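Local coordinates for protein multiheme cytochrome cf (Carboxydothermus ferrireducens DSM 11255, PDB 6QVM) that probably carries electrons through its eleven hemes c, from within the S-layer, to extracellular ferric iron, including insoluble substrates, at residues 197-200 and 201-205; 92-95 and 96-99; 416-419 and 420-424; 469-472 and 473-477; 292-296 and 297-301. All blocks are in the same frame, centred on the assembly; numbering follows the deposited sequence.

Contact 1 of 5, residues 197-200 and 201-205; sequences ASRT and EVVKA
The side chains of S198 and E201 are turned toward one another by their first torsions: OG of the serine sits between its own N and carbonyl carbon (chi1 60°), and CG of the glutamate lies anti to its carbonyl carbon (chi1 -66°), from where the extended chain runs back past the start of the helix. E201 OE1 then receives two weak bonds, one from S198 N at 3.4 Å and one from S198 OG, also 3.4 Å away. S198 is the N-cap and E201 the third residue of the helix, so the glutamate's return to the cap N-H makes up one half of a capping box. Serine suits the cap because it is small and polar, and a carboxylate is probably favoured here because the N-terminal end of a helix is partly positive. Were E201 an alanine, the N-H and hydroxyl of S198 would probably lose this acceptor, leaving the first turn less firmly closed. The regular helix bonds follow, from V202 N to S198 O at 3.0 Å and from V203 N to R199 O at 2.9 Å. On the inner face the branched V202 puts CG2 4.1 Å from A197 CB, small apolar groups that pack without polar demands. The SRTE sequence resembles the TRAE signature of S-layer homology modules, consistent with a part that binds the S-layer. R199 NE bonds L95 O, while A197 and A205 press on helix 129-139, so helix 199-212 starts wedged between that helix and the loop holding L95.

Contact 2 of 5, residues 92-95 and 96-99; sequences AVDL and NYDP
The D94 side chain meets D98 at its base, then Y97 and N96 toward its tip. At the base, CB lies 4.1 Å from D98 OD2. With CG anti to the backbone N (chi1 -169°), the carboxylate swings over the turn, and CG comes 3.8 Å from Y97 CD2. At the tip the two oxygens divide the work. OD1 accepts N96 N at 3.0 Å, the donor approaching from above the carboxylate plane. OD2 lies at the edge of the Y97 ring, near its plane and 3.5 Å from CD2, with carboxylate and ring almost perpendicular; it also accepts a hydrogen bond from a water that in turn accepts one from N96 ND2. Aspartate is short enough to reach its own backbone neighbours while its other oxygen, OD2, meets the hydroxyl of Y37 and that water.

D98 bonds back to the main chain of D94: its OD2 accepts D94 N at 2.8 Å along a nearly straight N-H (170°) that comes from above the carboxylate plane, and a second water links that oxygen to A92 O. Backbone D94 O is gripped twice, by Y97 N at 3.0 Å and D98 N at 2.9 Å. L95, meanwhile, faces helices 102-113 and 199-212, as a leucine should in a buried place. An Asx turn laid over a type I beta turn, with the carbonyl of the same aspartate taking the closing bonds, is the classic Asx motif.

Contact 3 of 5, residues 416-419 and 420-424; sequences ISLQ and TIQKN. With HEC (heme c), chain K.
T420, which lies against I416, has the unusual task of serving two hemes from one small side chain. Its OG1 is hydrogen-bonded to a propionate oxygen, O2D, of one heme, while its CG2, anti to the backbone N, rests 3.8 Å from methyl CMA of another. Threonine fits because its two branches differ in polarity. On the other side of T420 the main chain opens the helix, T420 N reaching I416 O at 3.1 Å.

I421 comes next and lays CD1 over the face of the second heme, 3.6 Å from C1B, a flexible apolar arm for a flat apolar surface. N424 adds OD1 3.6 Å from CMA of that same heme. Helix 417-422 is thus a short helix of under two turns walling a heme pocket to which C431, C434 and H435 also belong.

Away from the hemes, L418 and Q422 pair one turn apart. L418 CD2 touches Q422 NE2 at 3.6 Å, and L418 O takes Q422 N at 3.0 Å. With an alanine at L418, the Q422 carboxamide is likely to lose the branch it leans on and turn more freely. Q419 and K423 run alongside each other where long polar chains suit the exposed surface; Q419 CG, held between its own N and carbonyl carbon (chi1 84°), leads the chain to where NE2 lies 4.1 Å from K423 CE.

Contact 4 of 5, residues 469-472 and 473-477; sequences LGIT and CVTCH. With HEC (heme c), chain L.
I471 and T475 cross at about a right angle, CG2 of the isoleucine 3.7 Å from CB of the threonine, while T472 and V474 lie side by side and point the same way, T472 OG1 3.6 Å from V474 CG2. Between these pairs runs a nearly straight hydrogen bond (174°) from T472 N to T475 OG1 at 3.0 Å, and T475 N answers with a bond to T472 O at 3.0 Å. T475 OG1 lies anti to its carbonyl carbon (chi1 -58°), which turns the hydroxyl back toward the start of the turn. The same hydroxyl is bonded to Q437 OE1, and T472 OG1 to A378 O, so both buried threonines have polar partners; threonine supplies here a hydroxyl for bonding and a methyl for packing.

Residues 473-477 spell CVTCH, the heme c attachment motif, inside a region with doubled CXXCH. C473 SG is joined covalently to heme CAB and C476 SG to CAC, the two thioethers holding one edge of the porphyrin against the short helical turn. From there the imidazole of H477 stands nearly perpendicular to the heme, its NE2 2.0 Å from the iron. H559 supplies the second histidine ligand to this iron. The rotation of the H477 ring is set partly by ND1, bonded to K487 O. C473 O accepts both H477 N and C476 N, closing the turn that carries the histidine. From the loop, I471 CG2 rests 3.7 Å from heme methyl CMC, an apolar branch against the apolar rim of the porphyrin.

Contact 5 of 5, residues 292-296 and 297-301; sequences YAFDK and AENQW
F294 and W301 meet across a beta hairpin, strand 292-295 turning back into strand 300-303 at the edge of an antiparallel sheet, with a G1 beta bulge in which D295 stands opposite two residues, N299 and Q300. D295 and Q300 form the hydrogen-bonded pair: D295 N gives to Q300 O at 2.8 Å, and Q300 N gives to D295 O at 3.3 Å. Asparagine suits position 299 because it tolerates the left-handed backbone that the bulge demands.

One carboxylate accepts from two N-H groups of the turn. D295 OD1 accepts E298 N at 3.0 Å on its anti side, nearly straight (171°), and A297 N more weakly at the same distance. D295 has CG anti to its backbone N (chi1 -174°), which lays OD1 beside the N-H groups of the turn, a reach to which a short acidic chain is well fitted. The nearby E298 OE2, 4.4 Å from D295 OD1, brings a like charge that these N-H groups may partly offset. A water bridges K296 O and N299 OD1.

Other polar ends find partners farther off: K296 NZ at N275 OD1 and S276 O, Y292 OH at D263 OD1, and W301 NE1 at L258 O, so each of these polar ends has a partner. On the face shared by F294 and W301 the two rings form an edge-to-face (T-shaped) pair, planes 82° apart and centroids 5.3 Å from each other. The phenylalanine turns its edge to the broad indole, and its CD2 lies over the tryptophan face, 3.9 Å from CE2.

Overall arrangement
The order along the chain is contact 2, 1, 5, 3, 4. Contacts 1 and 2 form one cluster, their centres about 12 Å apart, where helix 199-212 meets the loop before helix 102-113. Contacts 3 and 4 form a second, about 15 Å between centres, where S417 and L418 touch G470 and both contacts line one heme pocket. The clusters stay about 34 Å apart at their nearest atoms (contacts 2 and 4), and contacts 1 and 3 are on opposite sides of the chain's centre. Contact 5, a beta hairpin, lies about 35 Å from contact 4 between centres. This spread is consistent with a modular protein in which heme-binding parts adjoin a part probably used for S-layer binding.

Contact 1 of 5, residues 197-200 and 201-205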
# COMPACT_ATOMS: atom_id res chain seq x y z
N ALA A 197 -2.93 -44.81 -21.32
CA ALA A 197 -1.93 -43.93 -21.92
C ALA A 197 -0.67 -43.93 -21.08
O ALA A 197 -0.72 -43.80 -19.85
CB ALA A 197 -2.49 -42.52 -22.04
N SER A 198 0.47 -44.10 -21.74
CA SER A 198 1.74 -44.06 -21.03
C SER A 198 2.14 -42.62 -20.74
O SER A 198 1.68 -41.67 -21.38
CB SER A 198 2.84 -44.76 -21.82
OG SER A 198 3.04 -44.15 -23.08
N ARG A 199 3.02 -42.47 -19.75
CA ARG A 199 3.53 -41.16 -19.39
C ARG A 199 4.08 -40.42 -20.61
O ARG A 199 3.86 -39.21 -20.77
CB ARG A 199 4.60 -41.32 -18.31
CG ARG A 199 5.25 -40.03 -17.86
CD ARG A 199 5.65 -40.07 -16.40
NE ARG A 199 4.65 -39.37 -15.59
CZ ARG A 199 4.04 -39.87 -14.51
NH1 ARG A 199 4.31 -41.10 -14.08
NH2 ARG A 199 3.15 -39.14 -13.84
N THR A 200 4.80 -41.13 -21.48
CA THR A 200 5.36 -40.53 -22.69
C THR A 200 4.27 -39.92 -23.56
O THR A 200 4.44 -38.81 -24.09
CB THR A 200 6.14 -41.59 -23.47
OG1 THR A 200 7.32 -41.95 -22.74
CG2 THR A 200 6.53 -41.07 -24.86
N GLU A 201 3.13 -40.60 -23.69
CA GLU A 201 2.06 -40.11 -24.55
C GLU A 201 1.33 -38.93 -23.92
O GLU A 201 0.94 -37.99 -24.62
CB GLU A 201 1.09 -41.24 -24.88
CG GLU A 201 1.73 -42.33 -25.73
CD GLU A 201 0.76 -43.45 -26.06
OE1 GLU A 201 0.29 -44.13 -25.13
OE2 GLU A 201 0.44 -43.62 -27.26
N VAL A 202 1.15 -38.96 -22.60
CA VAL A 202 0.56 -37.82 -21.89
C VAL A 202 1.44 -36.59 -22.05
O VAL A 202 0.96 -35.49 -22.37
CB VAL A 202 0.33 -38.17 -20.41
CG1 VAL A 202 -0.10 -36.93 -19.64
CG2 VAL A 202 -0.70 -39.27 -20.27
N VAL A 203 2.75 -36.76 -21.83
CA VAL A 203 3.67 -35.63 -21.90
C VAL A 203 3.76 -35.09 -23.33
O VAL A 203 3.82 -33.88 -23.55
CB VAL A 203 5.04 -36.04 -21.35
CG1 VAL A 203 6.12 -35.03 -21.75
CG2 VAL A 203 4.97 -36.17 -19.84
N LYS A 204 3.76 -35.99 -24.32
CA LYS A 204 3.76 -35.54 -25.71
C LYS A 204 2.49 -34.77 -26.03
O LYS A 204 2.51 -33.84 -26.85
CB LYS A 204 3.94 -36.73 -26.64
CG LYS A 204 4.17 -36.38 -28.10
CD LYS A 204 5.07 -37.40 -28.77
CE LYS A 204 5.20 -37.14 -30.26
NZ LYS A 204 3.93 -37.43 -30.97
N ALA A 205 1.37 -35.14 -25.40
CA ALA A 205 0.13 -34.40 -25.59
C ALA A 205 0.18 -33.07 -24.85
O ALA A 205 -0.24 -32.04 -25.38
CB ALA A 205 -1.06 -35.25 -25.13

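Contact 2 of 5, residues 92-95 and 96-99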
# COMPACT_ATOMS: atom_id res chain seq x y z
N ALA A 92 2.51 -27.70 -7.69
CA ALA A 92 1.43 -27.89 -8.64
C ALA A 92 1.49 -29.30 -9.22
O ALA A 92 2.50 -30.01 -9.09
CB ALA A 92 1.50 -26.86 -9.75
N VAL A 93 0.40 -29.71 -9.86
CA VAL A 93 0.39 -31.00 -10.53
C VAL A 93 1.34 -30.96 -11.72
O VAL A 93 1.33 -30.01 -12.52
CB VAL A 93 -1.03 -31.37 -10.97
CG1 VAL A 93 -1.02 -32.50 -11.99
CG2 VAL A 93 -1.86 -31.77 -9.76
N ASP A 94 2.18 -31.99 -11.84
CA ASP A 94 3.19 -32.07 -12.89
C ASP A 94 3.05 -33.42 -13.58
O ASP A 94 3.32 -34.46 -12.97
CB ASP A 94 4.59 -31.88 -12.31
CG ASP A 94 5.66 -31.70 -13.38
OD1 ASP A 94 5.42 -32.04 -14.56
OD2 ASP A 94 6.76 -31.21 -13.03
N LEU A 95 2.66 -33.40 -14.86
CA LEU A 95 2.44 -34.63 -15.60
C LEU A 95 3.73 -35.40 -15.87
O LEU A 95 3.66 -36.57 -16.27
CB LEU A 95 1.73 -34.34 -16.92
CG LEU A 95 0.32 -33.75 -16.80
CD1 LEU A 95 -0.32 -33.59 -18.17
CD2 LEU A 95 -0.57 -34.59 -15.89
N ASN A 96 4.89 -34.78 -15.66
CA ASN A 96 6.15 -35.51 -15.76
C ASN A 96 6.37 -36.46 -14.59
O ASN A 96 7.23 -37.35 -14.69
CB ASN A 96 7.32 -34.53 -15.84
CG ASN A 96 7.36 -33.76 -17.15
OD1 ASN A 96 7.03 -34.30 -18.21
ND2 ASN A 96 7.79 -32.51 -17.09
N TYR A 97 5.62 -36.31 -13.50
CA TYR A 97 5.90 -37.05 -12.27
C TYR A 97 4.68 -37.62 -11.56
O TYR A 97 4.82 -38.62 -10.85
CB TYR A 97 6.66 -36.16 -11.28
CG TYR A 97 7.99 -35.64 -11.80
CD1 TYR A 97 9.10 -36.46 -11.84
CD2 TYR A 97 8.13 -34.32 -12.22
CE1 TYR A 97 10.32 -35.99 -12.30
CE2 TYR A 97 9.34 -33.84 -12.68
CZ TYR A 97 10.43 -34.68 -12.72
OH TYR A 97 11.64 -34.21 -13.17
N ASP A 98 3.50 -37.03 -11.71
CA ASP A 98 2.39 -37.33 -10.81
C ASP A 98 1.50 -38.43 -11.36
O ASP A 98 1.56 -38.77 -12.55
CB ASP A 98 1.57 -36.06 -10.57
CG ASP A 98 2.27 -35.09 -9.64
OD1 ASP A 98 3.06 -35.56 -8.79
OD2 ASP A 98 2.03 -33.87 -9.75
N PRO A 99 0.65 -39.04 -10.50
CA PRO A 99 -0.31 -40.05 -10.98
C PRO A 99 -1.04 -39.65 -12.26
O PRO A 99 -1.52 -38.52 -12.39
CB PRO A 99 -1.29 -40.16 -9.80
CG PRO A 99 -0.41 -39.93 -8.61
CD PRO A 99 0.67 -38.96 -9.03
O HOH W 1 3.61 -32.47 -8.21
O HOH W 2 8.75 -30.80 -14.95

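Contact 3 of 5, residues 416-419 and 420-424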
# COMPACT_ATOMS: atom_id res chain seq x y z
N ILE A 416 10.52 18.45 6.66
CA ILE A 416 11.94 18.67 6.83
C ILE A 416 12.48 17.99 8.08
O ILE A 416 13.58 18.32 8.52
CB ILE A 416 12.27 20.17 6.83
CG1 ILE A 416 11.75 20.84 8.10
CG2 ILE A 416 11.68 20.86 5.61
CD1 ILE A 416 11.75 22.36 8.07
N SER A 417 11.73 17.06 8.67
CA SER A 417 12.11 16.48 9.96
C SER A 417 13.51 15.92 9.94
O SER A 417 14.20 15.93 10.96
CB SER A 417 11.12 15.40 10.38
OG SER A 417 11.43 14.15 9.76
N LEU A 418 13.95 15.37 8.80
CA LEU A 418 15.24 14.69 8.75
C LEU A 418 16.39 15.68 8.56
O LEU A 418 17.41 15.60 9.26
CB LEU A 418 15.24 13.65 7.64
CG LEU A 418 16.61 13.16 7.20
CD1 LEU A 418 17.03 11.91 7.95
CD2 LEU A 418 16.64 12.95 5.69
N GLN A 419 16.26 16.59 7.60
CA GLN A 419 17.34 17.53 7.35
C GLN A 419 17.54 18.51 8.51
O GLN A 419 18.58 19.17 8.59
CB GLN A 419 17.11 18.28 6.04
CG GLN A 419 16.20 19.49 6.14
CD GLN A 419 15.66 19.91 4.79
OE1 GLN A 419 15.32 19.06 3.96
NE2 GLN A 419 15.59 21.21 4.55
N THR A 420 16.56 18.61 9.41
CA THR A 420 16.79 19.30 10.68
C THR A 420 17.90 18.61 11.47
O THR A 420 18.77 19.28 12.03
CB THR A 420 15.49 19.34 11.49
OG1 THR A 420 14.58 20.28 10.90
CG2 THR A 420 15.77 19.72 12.94
N ILE A 421 17.89 17.28 11.48
CA ILE A 421 18.93 16.53 12.18
C ILE A 421 20.23 16.56 11.39
O ILE A 421 21.32 16.56 11.98
CB ILE A 421 18.46 15.09 12.45
CG1 ILE A 421 17.07 15.10 13.08
CG2 ILE A 421 19.44 14.37 13.36
CD1 ILE A 421 17.02 15.70 14.47
N GLN A 422 20.15 16.59 10.06
CA GLN A 422 21.36 16.65 9.25
C GLN A 422 22.08 17.98 9.41
O GLN A 422 23.32 18.03 9.41
CB GLN A 422 21.02 16.39 7.78
CG GLN A 422 20.66 14.95 7.46
CD GLN A 422 20.10 14.78 6.06
OE1 GLN A 422 19.62 15.74 5.45
NE2 GLN A 422 20.16 13.56 5.54
N LYS A 423 21.33 19.07 9.57
CA LYS A 423 21.91 20.40 9.68
C LYS A 423 22.31 20.76 11.11
O LYS A 423 22.79 21.88 11.33
CB LYS A 423 20.92 21.46 9.17
CG LYS A 423 20.66 21.42 7.67
CD LYS A 423 19.41 22.23 7.35
CE LYS A 423 19.28 22.50 5.86
NZ LYS A 423 20.28 23.49 5.40
N ASN A 424 22.13 19.87 12.07
CA ASN A 424 22.31 20.20 13.48
C ASN A 424 23.69 19.79 13.96
O ASN A 424 24.22 18.75 13.56
CB ASN A 424 21.23 19.54 14.34
CG ASN A 424 20.49 20.54 15.21
OD1 ASN A 424 20.35 20.35 16.41
ND2 ASN A 424 20.00 21.61 14.59
FE HEC K . 13.77 16.54 17.94
CHA HEC K . 12.10 19.50 17.25
CHB HEC K . 16.77 18.12 17.26
CHC HEC K . 15.52 13.82 19.17
CHD HEC K . 10.83 14.93 18.60
NA HEC K . 14.32 18.45 17.38
C1A HEC K . 13.47 19.51 17.12
C2A HEC K . 14.27 20.65 16.70
C3A HEC K . 15.56 20.26 16.70
C4A HEC K . 15.61 18.87 17.12
CMA HEC K . 16.79 21.12 16.31
CAA HEC K . 13.70 22.04 16.31
CBA HEC K . 14.08 23.05 17.40
CGA HEC K . 13.07 24.16 17.52
O1A HEC K . 12.92 24.69 18.65
O2A HEC K . 12.43 24.53 16.50
NB HEC K . 15.76 16.06 18.18
C1B HEC K . 16.83 16.86 17.83
C2B HEC K . 18.05 16.15 18.16
C3B HEC K . 17.71 14.95 18.69
C4B HEC K . 16.26 14.88 18.72
CMB HEC K . 19.49 16.67 17.92
CAB HEC K . 18.66 13.84 19.18
CBB HEC K . 19.47 14.32 20.41
NC HEC K . 13.27 14.72 18.73
C1C HEC K . 14.14 13.74 19.17
C2C HEC K . 13.37 12.60 19.61
C3C HEC K . 12.06 12.92 19.52
C4C HEC K . 11.98 14.24 18.92
CMC HEC K . 14.01 11.33 20.23
CAC HEC K . 10.83 12.05 19.86
CBC HEC K . 10.81 11.57 21.32
ND HEC K . 11.78 17.13 17.91
C1D HEC K . 10.73 16.27 18.26
C2D HEC K . 9.50 17.02 18.22
C3D HEC K . 9.89 18.45 17.79
C4D HEC K . 11.32 18.42 17.63
CMD HEC K . 8.09 16.47 18.53
CAD HEC K . 8.97 19.68 17.59
CBD HEC K . 8.36 20.10 18.93
CGD HEC K . 8.02 21.57 18.97
O1D HEC K . 7.68 22.16 17.91
O2D HEC K . 8.09 22.15 20.09

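Contact 4 of 5, residues 469-472 and 473-477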
# COMPACT_ATOMS: atom_id res chain seq x y z
N LEU A 469 15.07 9.80 4.41
CA LEU A 469 13.67 10.19 4.46
C LEU A 469 13.35 10.84 5.80
O LEU A 469 13.76 10.36 6.86
CB LEU A 469 12.73 8.99 4.24
CG LEU A 469 12.71 8.32 2.87
CD1 LEU A 469 11.79 7.11 2.91
CD2 LEU A 469 12.28 9.28 1.77
N GLY A 470 12.61 11.95 5.74
CA GLY A 470 11.97 12.52 6.92
C GLY A 470 10.70 11.76 7.23
O GLY A 470 10.59 10.56 6.98
N ILE A 471 9.73 12.46 7.77
CA ILE A 471 8.42 11.87 8.01
C ILE A 471 7.63 11.89 6.71
O ILE A 471 7.63 12.90 5.98
CB ILE A 471 7.69 12.61 9.14
CG1 ILE A 471 8.45 12.47 10.45
CG2 ILE A 471 6.26 12.11 9.27
CD1 ILE A 471 8.00 13.44 11.52
N THR A 472 6.97 10.78 6.38
CA THR A 472 6.24 10.64 5.14
C THR A 472 4.84 10.11 5.43
O THR A 472 4.48 9.87 6.58
CB THR A 472 6.95 9.71 4.16
OG1 THR A 472 7.05 8.40 4.73
CG2 THR A 472 8.35 10.22 3.84
N CYS A 473 4.06 9.94 4.36
CA CYS A 473 2.68 9.48 4.50
C CYS A 473 2.61 8.19 5.30
O CYS A 473 1.81 8.06 6.24
CB CYS A 473 2.04 9.26 3.12
SG CYS A 473 2.22 10.60 1.95
N VAL A 474 3.45 7.21 4.94
CA VAL A 474 3.41 5.90 5.58
C VAL A 474 4.05 5.89 6.95
O VAL A 474 4.07 4.84 7.61
CB VAL A 474 4.06 4.84 4.67
CG1 VAL A 474 3.29 4.75 3.36
CG2 VAL A 474 5.52 5.17 4.42
N THR A 475 4.57 7.02 7.42
CA THR A 475 4.89 7.14 8.84
C THR A 475 3.63 7.05 9.68
O THR A 475 3.62 6.40 10.74
CB THR A 475 5.62 8.45 9.11
OG1 THR A 475 6.82 8.53 8.33
CG2 THR A 475 5.98 8.56 10.58
N CYS A 476 2.55 7.68 9.23
CA CYS A 476 1.29 7.70 9.95
C CYS A 476 0.22 6.80 9.35
O CYS A 476 -0.64 6.32 10.09
CB CYS A 476 0.74 9.13 10.02
SG CYS A 476 1.88 10.38 10.72
N HIS A 477 0.25 6.55 8.04
CA HIS A 477 -0.77 5.76 7.36
C HIS A 477 -0.20 4.43 6.90
O HIS A 477 0.94 4.37 6.42
CB HIS A 477 -1.35 6.50 6.15
CG HIS A 477 -2.00 7.80 6.48
ND1 HIS A 477 -3.33 7.89 6.83
CD2 HIS A 477 -1.52 9.06 6.48
CE1 HIS A 477 -3.64 9.16 7.05
NE2 HIS A 477 -2.56 9.89 6.84
FE HEC L . -2.71 11.86 6.62
CHA HEC L . -6.03 12.14 7.40
CHB HEC L . -3.52 11.14 3.38
CHC HEC L . 0.64 12.03 5.76
CHD HEC L . -1.82 11.73 9.93
NA HEC L . -4.45 11.64 5.59
C1A HEC L . -5.72 11.82 6.09
C2A HEC L . -6.66 11.64 5.00
C3A HEC L . -5.97 11.36 3.89
C4A HEC L . -4.57 11.36 4.24
CMA HEC L . -6.57 11.10 2.50
CAA HEC L . -8.20 11.78 5.12
CBA HEC L . -8.48 13.29 5.15
CGA HEC L . -9.94 13.56 5.36
O1A HEC L . -10.58 14.05 4.39
O2A HEC L . -10.47 13.29 6.47
NB HEC L . -1.64 11.61 4.91
C1B HEC L . -2.20 11.41 3.66
C2B HEC L . -1.14 11.54 2.68
C3B HEC L . 0.02 11.76 3.33
C4B HEC L . -0.28 11.83 4.75
CMB HEC L . -1.34 11.36 1.17
CAB HEC L . 1.43 11.98 2.71
CBB HEC L . 1.48 13.20 1.75
NC HEC L . -0.92 11.79 7.65
C1C HEC L . 0.33 11.99 7.10
C2C HEC L . 1.30 12.14 8.18
C3C HEC L . 0.61 12.14 9.34
C4C HEC L . -0.79 11.87 9.03
CMC HEC L . 2.80 12.46 7.96
CAC HEC L . 1.18 12.25 10.79
CBC HEC L . 1.96 13.56 11.05
ND HEC L . -3.76 11.92 8.39
C1D HEC L . -3.17 11.86 9.65
C2D HEC L . -4.22 11.93 10.64
C3D HEC L . -5.52 12.06 9.85
C4D HEC L . -5.15 12.06 8.46
CMD HEC L . -4.04 11.90 12.17
CAD HEC L . -6.94 12.19 10.45
CBD HEC L . -7.32 13.66 10.31
CGD HEC L . -8.62 13.95 11.02
O1D HEC L . -9.37 14.84 10.54
O2D HEC L . -8.91 13.28 12.06

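Contact 5 of 5, residues 292-296 and 297-301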
# COMPACT_ATOMS: atom_id res chain seq x y z
N TYR A 292 -28.13 11.82 -10.64
CA TYR A 292 -28.31 11.40 -9.25
C TYR A 292 -27.04 10.78 -8.69
O TYR A 292 -26.27 10.15 -9.41
CB TYR A 292 -29.45 10.38 -9.10
CG TYR A 292 -30.84 10.92 -9.31
CD1 TYR A 292 -31.20 12.20 -8.89
CD2 TYR A 292 -31.81 10.13 -9.91
CE1 TYR A 292 -32.49 12.67 -9.08
CE2 TYR A 292 -33.10 10.59 -10.10
CZ TYR A 292 -33.43 11.86 -9.68
OH TYR A 292 -34.72 12.32 -9.88
N ALA A 293 -26.84 10.97 -7.39
CA ALA A 293 -25.91 10.19 -6.60
C ALA A 293 -26.70 9.35 -5.61
O ALA A 293 -27.88 9.62 -5.35
CB ALA A 293 -24.90 11.09 -5.87
N PHE A 294 -26.06 8.33 -5.05
CA PHE A 294 -26.68 7.49 -4.03
C PHE A 294 -26.04 7.81 -2.69
O PHE A 294 -24.83 7.63 -2.52
CB PHE A 294 -26.56 6.01 -4.36
CG PHE A 294 -27.44 5.13 -3.51
CD1 PHE A 294 -26.96 4.58 -2.34
CD2 PHE A 294 -28.74 4.86 -3.90
CE1 PHE A 294 -27.78 3.77 -1.55
CE2 PHE A 294 -29.56 4.07 -3.12
CZ PHE A 294 -29.08 3.52 -1.95
N ASP A 295 -26.85 8.27 -1.74
CA ASP A 295 -26.38 8.57 -0.39
C ASP A 295 -26.50 7.31 0.46
O ASP A 295 -27.61 6.81 0.67
CB ASP A 295 -27.19 9.72 0.20
CG ASP A 295 -26.66 10.18 1.55
OD1 ASP A 295 -26.83 9.45 2.54
OD2 ASP A 295 -26.07 11.28 1.61
N LYS A 296 -25.37 6.81 0.96
CA LYS A 296 -25.38 5.53 1.67
C LYS A 296 -26.06 5.64 3.03
O LYS A 296 -26.66 4.66 3.49
CB LYS A 296 -23.95 5.01 1.83
CG LYS A 296 -23.29 4.61 0.52
CD LYS A 296 -21.88 4.07 0.72
CE LYS A 296 -21.35 3.49 -0.58
NZ LYS A 296 -19.94 3.04 -0.47
N ALA A 297 -25.98 6.80 3.69
CA ALA A 297 -26.52 6.90 5.04
C ALA A 297 -28.04 6.91 5.03
O ALA A 297 -28.67 6.18 5.81
CB ALA A 297 -25.97 8.15 5.73
N GLU A 298 -28.66 7.71 4.17
CA GLU A 298 -30.12 7.78 4.13
C GLU A 298 -30.72 6.92 3.03
O GLU A 298 -31.92 7.06 2.76
CB GLU A 298 -30.60 9.23 3.99
CG GLU A 298 -30.34 9.89 2.65
CD GLU A 298 -30.59 11.38 2.70
OE1 GLU A 298 -31.21 11.93 1.77
OE2 GLU A 298 -30.16 12.01 3.69
N ASN A 299 -29.93 6.05 2.40
CA ASN A 299 -30.44 4.99 1.53
C ASN A 299 -31.18 5.54 0.31
O ASN A 299 -32.14 4.93 -0.17
CB ASN A 299 -31.36 4.05 2.32
CG ASN A 299 -31.14 2.59 1.98
OD1 ASN A 299 -30.11 2.23 1.40
ND2 ASN A 299 -32.09 1.74 2.35
N GLN A 300 -30.74 6.68 -0.22
CA GLN A 300 -31.58 7.44 -1.14
C GLN A 300 -30.82 7.97 -2.34
O GLN A 300 -29.65 8.34 -2.24
CB GLN A 300 -32.24 8.62 -0.41
CG GLN A 300 -33.73 8.47 -0.22
CD GLN A 300 -34.25 9.27 0.96
OE1 GLN A 300 -34.15 10.50 0.99
NE2 GLN A 300 -34.77 8.57 1.96
N TRP A 301 -31.52 8.02 -3.47
CA TRP A 301 -31.07 8.79 -4.62
C TRP A 301 -31.25 10.28 -4.32
O TRP A 301 -32.35 10.72 -4.01
CB TRP A 301 -31.87 8.41 -5.87
CG TRP A 301 -31.73 6.99 -6.27
CD1 TRP A 301 -32.61 5.98 -6.04
CD2 TRP A 301 -30.63 6.40 -6.98
NE1 TRP A 301 -32.13 4.80 -6.56
CE2 TRP A 301 -30.91 5.03 -7.14
CE3 TRP A 301 -29.43 6.91 -7.49
CZ2 TRP A 301 -30.04 4.16 -7.79
CZ3 TRP A 301 -28.57 6.05 -8.13
CH2 TRP A 301 -28.88 4.69 -8.28
O HOH W 3 -27.34 2.14 1.87